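Alpha-1,3-glucanase (Bacillus circulans, PDB 5ZRU) probably hydrolyses alpha-1,3-glucan as a family GH87 glucanase, this chain being the catalytic unit of a longer protein. Local coordinates at residues R499-I513 / H537-A551. Numbering follows the deposited sequence.
Sequences RSAIQFGYGGGFENI and HPGAAIYTYTGNGSA
Gly505 CA packs against one face of the Tyr545 ring, 3.3 Å from its centroid and somewhat toward the rim, in a CH-pi contact. The pair lies at the C-terminal ends of two parallel strands, 502-505 and 542-544, on successive coils of the right-handed beta-helix of the catalytic domain, and illustrates how such coils stack: equivalent residues align, Ile502 over Ile542 and Gln503 beside Tyr543, while backbone bonds such as Tyr543 N to Ile502 O (2.8 Å) join them. A chi1 of 56° turns the Tyr545 ring across onto the neighbouring coil's glycine, where any CB would strike it; the ring also stacks with that of Phe533. Were Tyr545 replaced by alanine, Gly505 CA would probably lose its aromatic cover and Tyr506 the hydroxyl at its ring edge. Gln503 runs alongside Tyr543, amide and ring planes at 90°, with OE1 at the ring's edge and NE2 bonded to Glu471 O. Inside the coil, Phe504 CZ meets Ala551 CB at 3.6 Å. Arg499 NH2 lies over the centre of the His537 ring and donates to His537 O and Thr530 O. His537 ND1 bonds to Ser535 O, and a water links NE2 to Ser500 OG, which accepts from Ala540 N at 2.9 Å.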
loop_
_atom_site.group_PDB
_atom_site.type_symbol
_atom_site.label_atom_id
_atom_site.label_comp_id
_atom_site.label_asym_id
_atom_site.label_seq_id
_atom_site.Cartn_x
_atom_site.Cartn_y
_atom_site.Cartn_z
ATOM N N ARG A 499 10.170 -16.561 -8.403
ATOM C CA ARG A 499 11.230 -16.919 -9.344
ATOM C C ARG A 499 12.580 -16.794 -8.633
ATOM O O ARG A 499 12.850 -17.568 -7.716
ATOM C CB ARG A 499 11.147 -16.067 -10.621
ATOM C CG ARG A 499 12.017 -16.604 -11.786
ATOM C CD ARG A 499 11.620 -18.042 -12.211
ATOM N NE ARG A 499 12.318 -18.456 -13.436
ATOM C CZ ARG A 499 11.949 -18.081 -14.659
ATOM N NH1 ARG A 499 10.885 -17.308 -14.818
ATOM N NH2 ARG A 499 12.632 -18.489 -15.728
ATOM N N SER A 500 13.441 -15.849 -9.012
ATOM C CA SER A 500 14.737 -15.727 -8.350
ATOM C C SER A 500 14.676 -14.743 -7.182
ATOM O O SER A 500 13.975 -13.730 -7.241
ATOM C CB SER A 500 15.833 -15.303 -9.337
ATOM O OG SER A 500 16.055 -16.324 -10.302
ATOM N N ALA A 501 15.416 -15.051 -6.113
ATOM C CA ALA A 501 15.354 -14.212 -4.914
ATOM C C ALA A 501 15.977 -12.837 -5.147
ATOM O O ALA A 501 15.403 -11.812 -4.767
ATOM C CB ALA A 501 16.039 -14.914 -3.735
ATOM N N ILE A 502 17.163 -12.789 -5.741
ATOM C CA ILE A 502 17.870 -11.531 -5.970
ATOM C C ILE A 502 18.250 -11.464 -7.442
ATOM O O ILE A 502 18.878 -12.395 -7.958
ATOM C CB ILE A 502 19.122 -11.415 -5.082
ATOM C CG1 ILE A 502 18.743 -11.571 -3.611
ATOM C CG2 ILE A 502 19.812 -10.075 -5.296
ATOM C CD1 ILE A 502 19.951 -11.707 -2.706
ATOM N N GLN A 503 17.875 -10.365 -8.110
ATOM C CA GLN A 503 18.000 -10.226 -9.566
ATOM C C GLN A 503 18.672 -8.905 -9.919
ATOM O O GLN A 503 18.275 -7.848 -9.408
ATOM C CB GLN A 503 16.617 -10.312 -10.237
ATOM C CG GLN A 503 16.568 -9.940 -11.723
ATOM C CD GLN A 503 15.228 -10.310 -12.360
ATOM O OE1 GLN A 503 14.654 -11.343 -12.037
ATOM N NE2 GLN A 503 14.730 -9.465 -13.263
ATOM N N PHE A 504 19.689 -8.968 -10.793
ATOM C CA PHE A 504 20.417 -7.810 -11.304
ATOM C C PHE A 504 20.344 -7.805 -12.822
ATOM O O PHE A 504 20.598 -8.832 -13.451
ATOM C CB PHE A 504 21.929 -7.825 -10.984
ATOM C CG PHE A 504 22.290 -7.923 -9.540
ATOM C CD1 PHE A 504 22.179 -9.125 -8.858
ATOM C CD2 PHE A 504 22.856 -6.836 -8.889
ATOM C CE1 PHE A 504 22.574 -9.222 -7.534
ATOM C CE2 PHE A 504 23.255 -6.939 -7.555
ATOM C CZ PHE A 504 23.106 -8.125 -6.891
ATOM N N GLY A 505 20.087 -6.646 -13.418
ATOM C CA GLY A 505 20.152 -6.594 -14.866
ATOM C C GLY A 505 20.137 -5.188 -15.425
ATOM O O GLY A 505 20.127 -4.199 -14.688
ATOM N N TYR A 506 20.104 -5.137 -16.766
ATOM C CA TYR A 506 20.376 -3.966 -17.603
ATOM C C TYR A 506 21.831 -3.540 -17.433
ATOM O O TYR A 506 22.535 -4.061 -16.561
ATOM C CB TYR A 506 19.380 -2.829 -17.324
ATOM C CG TYR A 506 18.022 -3.154 -17.929
ATOM C CD1 TYR A 506 17.204 -4.103 -17.344
ATOM C CD2 TYR A 506 17.590 -2.556 -19.111
ATOM C CE1 TYR A 506 15.974 -4.440 -17.885
ATOM C CE2 TYR A 506 16.351 -2.895 -19.674
ATOM C CZ TYR A 506 15.551 -3.840 -19.045
ATOM O OH TYR A 506 14.323 -4.204 -19.559
ATOM N N GLY A 507 22.305 -2.642 -18.294
ATOM C CA GLY A 507 23.722 -2.439 -18.512
ATOM C C GLY A 507 24.344 -1.210 -17.888
ATOM O O GLY A 507 25.527 -0.946 -18.141
ATOM N N GLY A 508 23.614 -0.468 -17.053
ATOM C CA GLY A 508 24.136 0.782 -16.532
ATOM C C GLY A 508 25.227 0.631 -15.485
ATOM O O GLY A 508 25.923 1.609 -15.195
ATOM N N GLY A 509 25.365 -0.545 -14.897
ATOM C CA GLY A 509 26.447 -0.809 -13.968
ATOM C C GLY A 509 25.954 -1.036 -12.545
ATOM O O GLY A 509 24.924 -0.497 -12.117
ATOM N N PHE A 510 26.711 -1.841 -11.796
ATOM C CA PHE A 510 26.449 -2.101 -10.383
ATOM C C PHE A 510 27.748 -1.934 -9.608
ATOM O O PHE A 510 28.716 -2.661 -9.849
ATOM C CB PHE A 510 25.862 -3.500 -10.174
ATOM C CG PHE A 510 24.484 -3.652 -10.750
ATOM C CD1 PHE A 510 23.368 -3.340 -9.992
ATOM C CD2 PHE A 510 24.307 -4.080 -12.056
ATOM C CE1 PHE A 510 22.087 -3.462 -10.521
ATOM C CE2 PHE A 510 23.028 -4.200 -12.603
ATOM C CZ PHE A 510 21.915 -3.895 -11.826
ATOM N N GLU A 511 27.767 -0.979 -8.679
ATOM C CA GLU A 511 28.990 -0.565 -7.997
ATOM C C GLU A 511 28.766 -0.529 -6.490
ATOM O O GLU A 511 27.839 0.136 -6.023
ATOM C CB GLU A 511 29.431 0.817 -8.488
ATOM C CG GLU A 511 29.713 0.870 -9.991
ATOM C CD GLU A 511 29.792 2.292 -10.525
ATOM O OE1 GLU A 511 29.381 2.511 -11.687
ATOM O OE2 GLU A 511 30.256 3.186 -9.782
ATOM N N ASN A 512 29.636 -1.208 -5.738
ATOM C CA ASN A 512 29.581 -1.243 -4.271
ATOM C C ASN A 512 28.194 -1.663 -3.772
ATOM O O ASN A 512 27.541 -0.961 -3.004
ATOM C CB ASN A 512 29.979 0.108 -3.665
ATOM C CG ASN A 512 30.163 0.039 -2.142
ATOM O OD1 ASN A 512 30.528 -1.003 -1.599
ATOM N ND2 ASN A 512 29.907 1.148 -1.459
ATOM N N ILE A 513 27.754 -2.834 -4.218
ATOM C CA ILE A 513 26.509 -3.438 -3.750
ATOM C C ILE A 513 26.878 -4.590 -2.826
ATOM O O ILE A 513 27.516 -5.556 -3.261
ATOM C CB ILE A 513 25.639 -3.941 -4.912
ATOM C CG1 ILE A 513 25.542 -2.901 -6.036
ATOM C CG2 ILE A 513 24.260 -4.355 -4.388
ATOM C CD1 ILE A 513 24.922 -1.552 -5.623
ATOM N N HIS A 537 15.195 -21.268 -17.272
ATOM C CA HIS A 537 15.866 -21.627 -16.028
ATOM C C HIS A 537 14.880 -21.662 -14.872
ATOM O O HIS A 537 13.929 -20.871 -14.852
ATOM C CB HIS A 537 16.983 -20.634 -15.705
ATOM C CG HIS A 537 16.505 -19.230 -15.472
ATOM N ND1 HIS A 537 16.289 -18.337 -16.499
ATOM C CD2 HIS A 537 16.212 -18.562 -14.329
ATOM C CE1 HIS A 537 15.894 -17.178 -16.001
ATOM N NE2 HIS A 537 15.837 -17.288 -14.686
ATOM N N PRO A 538 15.071 -22.554 -13.900
ATOM C CA PRO A 538 14.307 -22.460 -12.653
ATOM C C PRO A 538 14.783 -21.262 -11.852
ATOM O O PRO A 538 15.902 -20.785 -12.023
ATOM C CB PRO A 538 14.628 -23.770 -11.921
ATOM C CG PRO A 538 15.427 -24.610 -12.904
ATOM C CD PRO A 538 16.049 -23.654 -13.867
ATOM N N GLY A 539 13.919 -20.778 -10.961
ATOM C CA GLY A 539 14.302 -19.644 -10.134
ATOM C C GLY A 539 15.523 -19.970 -9.288
ATOM O O GLY A 539 15.658 -21.074 -8.752
ATOM N N ALA A 540 16.417 -18.995 -9.169
ATOM C CA ALA A 540 17.676 -19.148 -8.456
ATOM C C ALA A 540 17.721 -18.282 -7.198
ATOM O O ALA A 540 16.889 -17.398 -6.978
ATOM C CB ALA A 540 18.853 -18.784 -9.366
ATOM N N ALA A 541 18.747 -18.532 -6.378
ATOM C CA ALA A 541 19.036 -17.631 -5.264
ATOM C C ALA A 541 19.511 -16.271 -5.762
ATOM O O ALA A 541 19.059 -15.227 -5.279
ATOM C CB ALA A 541 20.086 -18.246 -4.343
ATOM N N ILE A 542 20.453 -16.261 -6.706
ATOM C CA ILE A 542 20.995 -15.030 -7.267
ATOM C C ILE A 542 21.014 -15.163 -8.780
ATOM O O ILE A 542 21.483 -16.175 -9.311
ATOM C CB ILE A 542 22.412 -14.731 -6.739
ATOM C CG1 ILE A 542 22.413 -14.717 -5.204
ATOM C CG2 ILE A 542 22.927 -13.417 -7.305
ATOM C CD1 ILE A 542 23.824 -14.691 -4.582
ATOM N N TYR A 543 20.565 -14.115 -9.463
ATOM C CA TYR A 543 20.351 -14.105 -10.905
ATOM C C TYR A 543 20.863 -12.793 -11.469
ATOM O O TYR A 543 20.523 -11.730 -10.952
ATOM C CB TYR A 543 18.848 -14.274 -11.195
ATOM C CG TYR A 543 18.378 -14.056 -12.617
ATOM C CD1 TYR A 543 18.976 -14.713 -13.689
ATOM C CD2 TYR A 543 17.276 -13.245 -12.874
ATOM C CE1 TYR A 543 18.508 -14.527 -14.997
ATOM C CE2 TYR A 543 16.801 -13.059 -14.162
ATOM C CZ TYR A 543 17.419 -13.704 -15.218
ATOM O OH TYR A 543 16.925 -13.527 -16.488
ATOM N N THR A 544 21.679 -12.850 -12.523
ATOM C CA THR A 544 21.956 -11.649 -13.293
ATOM C C THR A 544 21.711 -11.930 -14.768
ATOM O O THR A 544 21.901 -13.052 -15.252
ATOM C CB THR A 544 23.393 -11.103 -13.094
ATOM O OG1 THR A 544 24.297 -11.770 -13.982
ATOM C CG2 THR A 544 23.869 -11.265 -11.623
ATOM N N TYR A 545 21.232 -10.908 -15.465
ATOM C CA TYR A 545 21.119 -10.920 -16.918
ATOM C C TYR A 545 21.900 -9.749 -17.506
ATOM O O TYR A 545 21.562 -9.225 -18.568
ATOM C CB TYR A 545 19.653 -10.913 -17.366
ATOM C CG TYR A 545 18.823 -9.766 -16.842
ATOM C CD1 TYR A 545 18.316 -9.787 -15.539
ATOM C CD2 TYR A 545 18.514 -8.675 -17.650
ATOM C CE1 TYR A 545 17.556 -8.740 -15.049
ATOM C CE2 TYR A 545 17.741 -7.618 -17.167
ATOM C CZ TYR A 545 17.262 -7.664 -15.863
ATOM O OH TYR A 545 16.501 -6.631 -15.362
ATOM N N THR A 546 22.931 -9.315 -16.783
ATOM C CA THR A 546 23.958 -8.425 -17.300
ATOM C C THR A 546 25.317 -8.972 -16.899
ATOM O O THR A 546 25.460 -9.614 -15.853
ATOM C CB THR A 546 23.818 -6.978 -16.784
ATOM O OG1 THR A 546 24.832 -6.152 -17.371
ATOM C CG2 THR A 546 23.962 -6.905 -15.268
ATOM N N GLY A 547 26.308 -8.736 -17.752
ATOM C CA GLY A 547 27.687 -9.021 -17.418
ATOM C C GLY A 547 28.433 -7.833 -16.866
ATOM O O GLY A 547 29.627 -7.940 -16.572
ATOM N N ASN A 548 27.762 -6.693 -16.719
ATOM C CA ASN A 548 28.372 -5.467 -16.220
ATOM C C ASN A 548 27.918 -5.248 -14.784
ATOM O O ASN A 548 26.821 -4.733 -14.545
ATOM C CB ASN A 548 27.983 -4.282 -17.095
ATOM C CG ASN A 548 28.577 -2.981 -16.603
ATOM O OD1 ASN A 548 29.616 -2.971 -15.937
ATOM N ND2 ASN A 548 27.922 -1.869 -16.928
ATOM N N GLY A 549 28.759 -5.611 -13.826
ATOM C CA GLY A 549 28.417 -5.337 -12.445
ATOM C C GLY A 549 29.175 -6.220 -11.485
ATOM O O GLY A 549 29.820 -7.194 -11.862
ATOM N N SER A 550 29.075 -5.848 -10.212
ATOM C CA SER A 550 29.669 -6.595 -9.114
ATOM C C SER A 550 28.693 -6.600 -7.949
ATOM O O SER A 550 27.870 -5.689 -7.809
ATOM C CB SER A 550 31.002 -5.979 -8.646
ATOM O OG SER A 550 31.860 -5.720 -9.745
ATOM N N ALA A 551 28.800 -7.628 -7.114
ATOM C CA ALA A 551 28.057 -7.691 -5.859
ATOM C C ALA A 551 28.803 -8.614 -4.907
ATOM O O ALA A 551 29.356 -9.631 -5.332
ATOM C CB ALA A 551 26.625 -8.196 -6.067
HETATM O O HOH W 1 15.301 -15.554 -12.680
HETATM O O HOH W 2 24.896 -3.176 -15.596
HETATM O O HOH W 3 20.845 -6.691 -19.208
HETATM O O HOH W 4 29.514 -2.216 -13.169
HETATM O O HOH W 5 31.286 -3.083 -10.662
HETATM O O HOH W 6 29.618 -4.363 -5.814
#